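PDB 4E9X: multicopper oxidase from Uncultured bacterium, which probably oxidises substrates at a mononuclear copper and passes the electrons to a copper cluster that reduces dioxygen to water. Local coordinates for residues L21-F26 against V113-M118; V13-A18 against V170-F175; M144-S149 against N163-F168. One frame throughout, in Å; residues are numbered along the deposited sequence.

In the fold
The chain enters through strand 3-18, where 13-18 opens contact 2, and turns straight back into strand 21-28, where 21-26 opens contact 1. That second loop closes first, at 113-118, the end of helix 109-115 and the turn to the copper ligand M118. Contact 3 then makes a short loop of its own between 144-149 and 163-168, pairing two strands of the second cupredoxin-like half. Only afterwards does 170-175 return to 13-18. Contacts 1 and 3 therefore follow one another inside the long loop of contact 2, and none crosses another. All three meet around W147, which touches Y23, I15 and V17 and so joins the two halves.

Contact 1 of 3, residues L21-F26 against V113-M118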
loop_
_atom_site.group_PDB
_atom_site.type_symbol
_atom_site.label_atom_id
_atom_site.label_comp_id
_atom_site.label_asym_id
_atom_site.label_seq_id
_atom_site.Cartn_x
_atom_site.Cartn_y
_atom_site.Cartn_z
ATOM N N LEU A 21 -9.636 -7.960 -25.598
ATOM C CA LEU A 21 -8.240 -7.679 -25.349
ATOM C C LEU A 21 -7.460 -9.003 -25.424
ATOM O O LEU A 21 -7.433 -9.809 -24.502
ATOM C CB LEU A 21 -8.014 -7.035 -23.977
ATOM C CG LEU A 21 -6.528 -6.731 -23.754
ATOM C CD1 LEU A 21 -6.063 -5.659 -24.734
ATOM C CD2 LEU A 21 -6.239 -6.332 -22.289
ATOM N N ASP A 22 -6.799 -9.173 -26.568
ATOM C CA ASP A 22 -5.793 -10.207 -26.819
ATOM C C ASP A 22 -4.416 -9.605 -26.569
ATOM O O ASP A 22 -4.205 -8.461 -26.987
ATOM C CB ASP A 22 -5.909 -10.655 -28.283
ATOM C CG ASP A 22 -7.285 -11.323 -28.422
ATOM O OD1 ASP A 22 -7.663 -12.128 -27.567
ATOM O OD2 ASP A 22 -7.993 -10.979 -29.399
ATOM N N TYR A 23 -3.505 -10.299 -25.932
ATOM C CA TYR A 23 -2.270 -9.675 -25.468
ATOM C C TYR A 23 -1.087 -10.557 -25.837
ATOM O O TYR A 23 -1.097 -11.757 -25.549
ATOM C CB TYR A 23 -2.370 -9.457 -23.949
ATOM C CG TYR A 23 -1.668 -8.190 -23.488
ATOM C CD1 TYR A 23 -2.427 -7.029 -23.287
ATOM C CD2 TYR A 23 -0.309 -8.102 -23.237
ATOM C CE1 TYR A 23 -1.897 -5.824 -22.877
ATOM C CE2 TYR A 23 0.260 -6.894 -22.825
ATOM C CZ TYR A 23 -0.518 -5.782 -22.652
ATOM O OH TYR A 23 0.066 -4.596 -22.205
ATOM N N LYS A 24 -0.064 -10.006 -26.472
ATOM C CA LYS A 24 1.179 -10.720 -26.765
ATOM C C LYS A 24 2.011 -10.821 -25.501
ATOM O O LYS A 24 2.297 -9.820 -24.835
ATOM C CB LYS A 24 1.984 -10.020 -27.857
ATOM C CG LYS A 24 1.344 -10.078 -29.245
ATOM C CD LYS A 24 2.411 -9.740 -30.271
ATOM C CE LYS A 24 2.074 -10.067 -31.698
ATOM N NZ LYS A 24 0.911 -10.841 -32.105
ATOM N N VAL A 25 2.396 -12.036 -25.152
ATOM C CA VAL A 25 3.085 -12.314 -23.919
ATOM C C VAL A 25 4.287 -13.217 -24.196
ATOM O O VAL A 25 4.411 -13.807 -25.272
ATOM C CB VAL A 25 2.185 -12.962 -22.848
ATOM C CG1 VAL A 25 1.068 -11.923 -22.464
ATOM C CG2 VAL A 25 1.616 -14.295 -23.281
ATOM N N PHE A 26 5.195 -13.335 -23.243
ATOM C CA PHE A 26 6.273 -14.300 -23.265
ATOM C C PHE A 26 5.960 -15.365 -22.210
ATOM O O PHE A 26 6.349 -15.254 -21.066
ATOM C CB PHE A 26 7.612 -13.623 -22.975
ATOM C CG PHE A 26 8.066 -12.618 -24.023
ATOM C CD1 PHE A 26 8.255 -12.975 -25.350
ATOM C CD2 PHE A 26 8.309 -11.303 -23.631
ATOM C CE1 PHE A 26 8.714 -12.052 -26.292
ATOM C CE2 PHE A 26 8.762 -10.376 -24.569
ATOM C CZ PHE A 26 8.974 -10.778 -25.883
ATOM N N VAL A 113 7.742 -8.521 -16.794
ATOM C CA VAL A 113 6.949 -8.927 -15.646
ATOM C C VAL A 113 5.701 -8.071 -15.587
ATOM O O VAL A 113 4.613 -8.579 -15.297
ATOM C CB VAL A 113 7.741 -8.877 -14.319
ATOM C CG1 VAL A 113 6.870 -9.284 -13.152
ATOM C CG2 VAL A 113 8.974 -9.790 -14.452
ATOM N N GLY A 114 5.800 -6.792 -15.916
ATOM C CA GLY A 114 4.624 -5.902 -15.779
ATOM C C GLY A 114 3.509 -6.233 -16.774
ATOM O O GLY A 114 2.322 -6.199 -16.375
ATOM N N VAL A 115 3.855 -6.529 -18.043
ATOM C CA VAL A 115 2.771 -6.786 -19.052
ATOM C C VAL A 115 3.008 -8.004 -19.907
ATOM O O VAL A 115 2.102 -8.232 -20.725
ATOM C CB VAL A 115 2.488 -5.563 -19.944
ATOM C CG1 VAL A 115 2.061 -4.357 -19.064
ATOM C CG2 VAL A 115 3.664 -5.115 -20.837
ATOM N N ARG A 116 4.103 -8.780 -19.796
ATOM C CA ARG A 116 4.284 -9.891 -20.721
ATOM C C ARG A 116 4.138 -11.238 -20.036
ATOM O O ARG A 116 4.449 -12.264 -20.635
ATOM C CB ARG A 116 5.631 -9.804 -21.455
ATOM C CG ARG A 116 5.796 -8.531 -22.268
ATOM C CD ARG A 116 4.808 -8.381 -23.433
ATOM N NE ARG A 116 4.991 -6.991 -23.942
ATOM C CZ ARG A 116 4.059 -6.366 -24.631
ATOM N NH1 ARG A 116 2.901 -6.952 -25.014
ATOM N NH2 ARG A 116 4.272 -5.091 -24.984
ATOM N N GLY A 117 3.590 -11.259 -18.829
ATOM C CA GLY A 117 3.156 -12.492 -18.223
ATOM C C GLY A 117 4.270 -13.432 -17.820
ATOM O O GLY A 117 4.028 -14.615 -17.643
ATOM N N MET A 118 5.508 -12.906 -17.639
ATOM C CA MET A 118 6.646 -13.806 -17.347
ATOM C C MET A 118 6.768 -14.107 -15.873
ATOM O O MET A 118 7.703 -13.685 -15.175
ATOM C CB MET A 118 7.941 -13.130 -17.852
ATOM C CG MET A 118 7.836 -12.820 -19.371
ATOM S SD MET A 118 9.487 -12.772 -20.123
ATOM C CE MET A 118 9.983 -14.504 -20.017
#
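R116 lies against the strand 21-26, where its side chain meets F26 with CB and CG, and K24 with CD and NH1. CB starts beside the F26 ring, 3.8 Å from F26 CD2, and R116 CG stays by the same ring atom, 4.0 Å from F26 CD2. The chain then bends (chi2 -64°), which carries R116 CD past the ring to K24 O, 3.2 Å away. At the tip, NH1 gives that carbonyl a nearly straight hydrogen bond, R116 NH1 to K24 O 2.9 Å with 164° at the hydrogen, the oxygen lying close to the guanidinium plane. V115 CG2 lies over one face of the guanidinium, toward its rim, while NE pairs with E111 and NH2 reaches the carbonyls of V151 and E157, so the group is fixed from several directions. The backbone of the same residue binds too: F26 N donates to R116 O at 2.9 Å. Segment 113-118 runs into the mononuclear copper site of the first cupredoxin-like domain, whose ligands are H57, C105, H112 and M118. Next to the metal, M118 SD sits 3.5 Å from F26 CB and makes an oblique Met-aromatic contact with the ring, which also stacks on Y155 and meets H57 edge-to-face. Toward the start of segment 21-26, Y23 CE2 approaches V115 O to 3.1 Å; that buried carbonyl has no hydrogen-bond partner, and the Y23 hydroxyl is bonded to E148 O.

Contact 2 of 3, residues V13-A18 against V170-F175; sequences VTIKVA and VNAKSF
K16 O has two waters at 2.8 Å; one donates to it, and the other lies between it and A172 O, 2.7 Å from the latter, and may not serve both, having more acceptors within reach than protons to give. Through this second water the strand 13-18 reaches the backbone of A172. The first would lead on to K173 NZ, but this lysine was modelled in two conformers and the bridge is to that extent doubtful; the ammonium has a further partner in G312 O. K16 NZ itself turns off to a salt bridge with D22. The direct bond is the one from S174 N to V17 O, 2.8 Å and 157° at the hydrogen, with the donor almost in line with the carbonyl bond. K173 CA adds a CA-H...O contact to the same oxygen at 3.4 Å. The two pieces belong to different cupredoxin-like halves: 13-18 ends in a classic beta bulge, V17 and A18 both standing opposite L21, whereas V170, the last residue of strand 167-170, to K173 form a type I' turn, with N171 and A172 at positive phi. Within the bulge, A18 CB meets S174 CB at 3.9 Å. The chi1 of S174 (172°) leaves that CB against A18 and V17 O while OG is bonded to G268 N. On the W147 side, the apolar touch is I15 CD1 on A172 CB, 4.1 Å apart, and both residues also pack on the indole of W147.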
loop_
_atom_site.group_PDB
_atom_site.type_symbol
_atom_site.label_atom_id
_atom_site.label_comp_id
_atom_site.label_asym_id
_atom_site.label_seq_id
_atom_site.Cartn_x
_atom_site.Cartn_y
_atom_site.Cartn_z
ATOM N N VAL A 13 3.407 -16.179 -27.376
ATOM C CA VAL A 13 2.016 -16.548 -27.586
ATOM C C VAL A 13 1.150 -15.333 -27.323
ATOM O O VAL A 13 1.612 -14.314 -26.752
ATOM C CB VAL A 13 1.565 -17.739 -26.694
ATOM C CG1 VAL A 13 2.360 -18.993 -27.011
ATOM C CG2 VAL A 13 1.693 -17.407 -25.194
ATOM N N THR A 14 -0.108 -15.430 -27.762
ATOM C CA THR A 14 -1.131 -14.414 -27.473
ATOM C C THR A 14 -2.233 -15.034 -26.579
ATOM O O THR A 14 -2.744 -16.114 -26.867
ATOM C CB THR A 14 -1.738 -13.925 -28.811
ATOM O OG1 THR A 14 -0.704 -13.324 -29.610
ATOM C CG2 THR A 14 -2.845 -12.898 -28.609
ATOM N N ILE A 15 -2.567 -14.288 -25.535
ATOM C CA ILE A 15 -3.582 -14.746 -24.609
ATOM C C ILE A 15 -4.770 -13.830 -24.662
ATOM O O ILE A 15 -4.629 -12.678 -25.001
ATOM C CB ILE A 15 -3.042 -14.865 -23.133
ATOM C CG1 ILE A 15 -2.446 -13.549 -22.666
ATOM C CG2 ILE A 15 -2.050 -16.014 -23.056
ATOM C CD1 ILE A 15 -2.169 -13.546 -21.153
ATOM N N LYS A 16 -5.923 -14.323 -24.321
ATOM C CA LYS A 16 -7.091 -13.451 -24.205
ATOM C C LYS A 16 -7.227 -13.044 -22.753
ATOM O O LYS A 16 -7.496 -13.893 -21.924
ATOM C CB LYS A 16 -8.360 -14.195 -24.667
ATOM C CG LYS A 16 -9.562 -13.230 -24.663
ATOM C CD LYS A 16 -10.765 -13.867 -25.264
ATOM C CE LYS A 16 -11.130 -13.555 -26.695
ATOM N NZ LYS A 16 -10.091 -13.044 -27.605
ATOM N N VAL A 17 -6.997 -11.779 -22.454
ATOM C CA VAL A 17 -7.077 -11.305 -21.064
ATOM C C VAL A 17 -8.511 -10.908 -20.714
ATOM O O VAL A 17 -8.978 -11.167 -19.608
ATOM C CB VAL A 17 -6.102 -10.128 -20.883
ATOM C CG1 VAL A 17 -6.232 -9.420 -19.513
ATOM C CG2 VAL A 17 -4.677 -10.574 -21.019
ATOM N N ALA A 18 -9.200 -10.243 -21.667
ATOM C CA ALA A 18 -10.533 -9.724 -21.422
ATOM C C ALA A 18 -11.308 -9.852 -22.750
ATOM O O ALA A 18 -10.630 -9.983 -23.793
ATOM C CB ALA A 18 -10.407 -8.246 -21.029
ATOM N N VAL A 170 -6.873 -11.537 -12.322
ATOM C CA VAL A 170 -6.328 -12.603 -11.507
ATOM C C VAL A 170 -6.029 -13.759 -12.452
ATOM O O VAL A 170 -6.872 -14.126 -13.287
ATOM C CB VAL A 170 -7.285 -12.999 -10.350
ATOM C CG1 VAL A 170 -8.694 -13.326 -10.826
ATOM C CG2 VAL A 170 -6.689 -14.203 -9.558
ATOM N N ASN A 171 -4.847 -14.336 -12.349
ATOM C CA ASN A 171 -4.388 -15.452 -13.207
ATOM C C ASN A 171 -4.622 -15.123 -14.668
ATOM O O ASN A 171 -5.081 -15.975 -15.441
ATOM C CB ASN A 171 -5.036 -16.769 -12.791
ATOM C CG ASN A 171 -4.576 -17.146 -11.385
ATOM O OD1 ASN A 171 -3.673 -16.519 -10.854
ATOM N ND2 ASN A 171 -5.225 -18.136 -10.755
ATOM N N ALA A 172 -4.302 -13.875 -15.026
ATOM C CA ALA A 172 -4.306 -13.377 -16.419
ATOM C C ALA A 172 -5.686 -13.342 -17.075
ATOM O O ALA A 172 -5.750 -13.222 -18.302
ATOM C CB ALA A 172 -3.304 -14.128 -17.294
ATOM N N LYS A 173 -6.776 -13.346 -16.306
ATOM C CA LYS A 173 -8.090 -13.072 -16.891
ATOM C C LYS A 173 -8.780 -11.980 -16.082
ATOM O O LYS A 173 -8.636 -11.842 -14.874
ATOM C CB LYS A 173 -8.932 -14.361 -16.985
ATOM C CG LYS A 173 -8.130 -15.545 -17.550
ATOM C CD LYS A 173 -8.916 -16.653 -18.221
ATOM C CE LYS A 173 -8.058 -17.910 -18.413
ATOM N NZ LYS A 173 -7.125 -17.736 -19.568
ATOM N N SER A 174 -9.562 -11.207 -16.834
ATOM C CA SER A 174 -10.424 -10.145 -16.323
ATOM C C SER A 174 -11.888 -10.610 -16.345
ATOM O O SER A 174 -12.339 -11.154 -17.374
ATOM C CB SER A 174 -10.202 -8.929 -17.228
ATOM O OG SER A 174 -11.124 -7.855 -16.951
ATOM N N PHE A 175 -12.613 -10.420 -15.249
ATOM C CA PHE A 175 -14.016 -10.757 -15.185
ATOM C C PHE A 175 -14.746 -10.178 -16.392
ATOM O O PHE A 175 -14.538 -8.996 -16.703
ATOM C CB PHE A 175 -14.582 -10.160 -13.880
ATOM C CG PHE A 175 -16.065 -10.520 -13.709
ATOM C CD1 PHE A 175 -16.430 -11.688 -13.052
ATOM C CD2 PHE A 175 -17.057 -9.700 -14.207
ATOM C CE1 PHE A 175 -17.780 -12.040 -12.932
ATOM C CE2 PHE A 175 -18.386 -10.057 -14.096
ATOM C CZ PHE A 175 -18.767 -11.228 -13.467
HETATM O O HOH W 1 -5.432 -14.994 -20.332
HETATM O O HOH W 2 -8.422 -16.500 -21.581
#

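Contact 3 of 3, residues M144-S149 against N163-F168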
loop_
_atom_site.group_PDB
_atom_site.type_symbol
_atom_site.label_atom_id
_atom_site.label_comp_id
_atom_site.label_asym_id
_atom_site.label_seq_id
_atom_site.Cartn_x
_atom_site.Cartn_y
_atom_site.Cartn_z
ATOM N N MET A 144 -2.152 -11.676 -9.148
ATOM C CA MET A 144 -2.759 -10.454 -9.681
ATOM C C MET A 144 -1.773 -9.678 -10.522
ATOM O O MET A 144 -0.581 -9.638 -10.207
ATOM C CB MET A 144 -3.268 -9.545 -8.543
ATOM C CG MET A 144 -4.711 -9.844 -8.107
ATOM S SD MET A 144 -4.987 -11.491 -7.427
ATOM C CE MET A 144 -3.970 -11.378 -5.937
ATOM N N SER A 145 -2.242 -9.064 -11.619
ATOM C CA SER A 145 -1.402 -8.233 -12.469
ATOM C C SER A 145 -2.317 -7.256 -13.213
ATOM O O SER A 145 -3.544 -7.249 -13.100
ATOM C CB SER A 145 -0.535 -9.045 -13.405
ATOM O OG SER A 145 -1.308 -9.713 -14.384
ATOM N N THR A 146 -1.602 -6.400 -13.943
ATOM C CA THR A 146 -2.265 -5.345 -14.710
ATOM C C THR A 146 -1.766 -5.340 -16.149
ATOM O O THR A 146 -0.714 -5.904 -16.465
ATOM C CB THR A 146 -2.084 -3.924 -14.093
ATOM O OG1 THR A 146 -0.756 -3.476 -14.359
ATOM C CG2 THR A 146 -2.328 -3.978 -12.588
ATOM N N TRP A 147 -2.500 -4.670 -17.030
ATOM C CA TRP A 147 -2.228 -4.743 -18.464
ATOM C C TRP A 147 -2.425 -3.349 -19.063
ATOM O O TRP A 147 -3.307 -2.627 -18.650
ATOM C CB TRP A 147 -3.160 -5.701 -19.201
ATOM C CG TRP A 147 -3.154 -7.070 -18.546
ATOM C CD1 TRP A 147 -3.947 -7.441 -17.479
ATOM C CD2 TRP A 147 -2.340 -8.185 -18.858
ATOM N NE1 TRP A 147 -3.664 -8.759 -17.117
ATOM C CE2 TRP A 147 -2.683 -9.227 -17.951
ATOM C CE3 TRP A 147 -1.330 -8.392 -19.828
ATOM C CZ2 TRP A 147 -2.060 -10.486 -17.990
ATOM C CZ3 TRP A 147 -0.741 -9.660 -19.825
ATOM C CH2 TRP A 147 -1.088 -10.692 -18.933
ATOM N N GLU A 148 -1.604 -3.035 -20.065
ATOM C CA GLU A 148 -1.675 -1.734 -20.753
ATOM C C GLU A 148 -2.122 -1.976 -22.182
ATOM O O GLU A 148 -1.328 -2.454 -22.999
ATOM C CB GLU A 148 -0.283 -1.092 -20.763
ATOM C CG GLU A 148 0.185 -0.835 -19.329
ATOM C CD GLU A 148 1.660 -0.609 -19.184
ATOM O OE1 GLU A 148 2.312 -0.558 -20.254
ATOM O OE2 GLU A 148 2.220 -0.488 -18.088
ATOM N N SER A 149 -3.373 -1.708 -22.527
ATOM C CA SER A 149 -3.866 -2.120 -23.837
ATOM C C SER A 149 -3.102 -1.479 -24.990
ATOM O O SER A 149 -3.056 -2.109 -26.070
ATOM C CB SER A 149 -5.375 -1.811 -23.969
ATOM O OG SER A 149 -5.626 -0.425 -24.007
ATOM N N ASN A 163 2.798 4.897 -19.537
ATOM C CA ASN A 163 1.762 4.023 -20.057
ATOM C C ASN A 163 0.551 4.087 -19.143
ATOM O O ASN A 163 0.690 4.598 -18.008
ATOM C CB ASN A 163 2.291 2.570 -20.092
ATOM C CG ASN A 163 3.445 2.400 -21.067
ATOM O OD1 ASN A 163 4.600 2.333 -20.718
ATOM N ND2 ASN A 163 3.040 2.315 -22.344
ATOM N N VAL A 164 -0.567 3.581 -19.645
ATOM C CA VAL A 164 -1.799 3.529 -18.845
ATOM C C VAL A 164 -2.234 2.096 -18.653
ATOM O O VAL A 164 -2.545 1.439 -19.644
ATOM C CB VAL A 164 -2.951 4.295 -19.519
ATOM C CG1 VAL A 164 -4.163 4.215 -18.621
ATOM C CG2 VAL A 164 -2.481 5.720 -19.782
ATOM N N ALA A 165 -2.285 1.620 -17.407
ATOM C CA ALA A 165 -2.786 0.254 -17.084
ATOM C C ALA A 165 -4.292 0.360 -17.007
ATOM O O ALA A 165 -4.803 1.020 -16.112
ATOM C CB ALA A 165 -2.138 -0.285 -15.815
ATOM N N ASP A 166 -4.977 -0.236 -17.986
ATOM C CA ASP A 166 -6.395 -0.073 -18.119
ATOM C C ASP A 166 -7.142 -1.409 -18.058
ATOM O O ASP A 166 -8.378 -1.413 -18.123
ATOM C CB ASP A 166 -6.779 0.675 -19.394
ATOM C CG ASP A 166 -6.145 0.119 -20.661
ATOM O OD1 ASP A 166 -5.294 -0.772 -20.616
ATOM O OD2 ASP A 166 -6.506 0.615 -21.766
ATOM N N TYR A 167 -6.442 -2.516 -17.869
ATOM C CA TYR A 167 -7.090 -3.802 -17.616
ATOM C C TYR A 167 -6.335 -4.487 -16.466
ATOM O O TYR A 167 -5.193 -4.204 -16.176
ATOM C CB TYR A 167 -7.120 -4.724 -18.814
ATOM C CG TYR A 167 -8.004 -4.299 -19.970
ATOM C CD1 TYR A 167 -9.206 -4.928 -20.218
ATOM C CD2 TYR A 167 -7.554 -3.275 -20.829
ATOM C CE1 TYR A 167 -10.024 -4.547 -21.313
ATOM C CE2 TYR A 167 -8.366 -2.904 -21.906
ATOM C CZ TYR A 167 -9.583 -3.529 -22.155
ATOM O OH TYR A 167 -10.352 -3.126 -23.237
ATOM N N PHE A 168 -7.079 -5.322 -15.753
ATOM C CA PHE A 168 -6.667 -5.898 -14.449
ATOM C C PHE A 168 -7.086 -7.357 -14.343
ATOM O O PHE A 168 -8.148 -7.693 -14.886
ATOM C CB PHE A 168 -7.235 -5.071 -13.272
ATOM C CG PHE A 168 -6.965 -3.580 -13.447
ATOM C CD1 PHE A 168 -5.757 -3.058 -12.984
ATOM C CD2 PHE A 168 -7.879 -2.768 -14.114
ATOM C CE1 PHE A 168 -5.474 -1.720 -13.208
ATOM C CE2 PHE A 168 -7.576 -1.417 -14.341
ATOM C CZ PHE A 168 -6.366 -0.921 -13.886
#
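A classic beta bulge interrupts the pairing of strand 138-147 with the outermost strand 167-170 where the latter begins, in the six-stranded sheet of the second cupredoxin-like half: D166 and Y167 both stand opposite W147. W147 O therefore takes two amides, D166 N at 3.0 Å, almost head-on, and Y167 N at a longer 3.2 Å. The pair is completed by W147 N donating to Y167 O. One step along, in the antiparallel non-hydrogen-bonded pair of T146 with F168, the methyl T146 CG2 comes to the edge of the phenyl ring, 3.6 Å from F168 CD1; the other side of the sheet carries W147 and Y167, which meet through their CB atoms, and the indole NE1 goes on to S169. D166 CG sits between its backbone N and carbonyl carbon (chi1 51°), which brings both carboxylate oxygens to S149. S149 N donates to D166 OD1 at 2.9 Å with 165° at the hydrogen, and S149 OG to D166 OD2 at 2.6 Å, each D166 oxygen accepting through its syn lone pair. E148, its chain extended, crosses N163 at about a right angle, OE1 3.1 Å from N163 CB; G159 N binds that OE1, and T160 the amide oxygen. Two donors from one serine hold the D166 carboxylate against rotation and, by stabilising its negative charge, would probably favour the ionised form where it also packs on M162 of the third subunit.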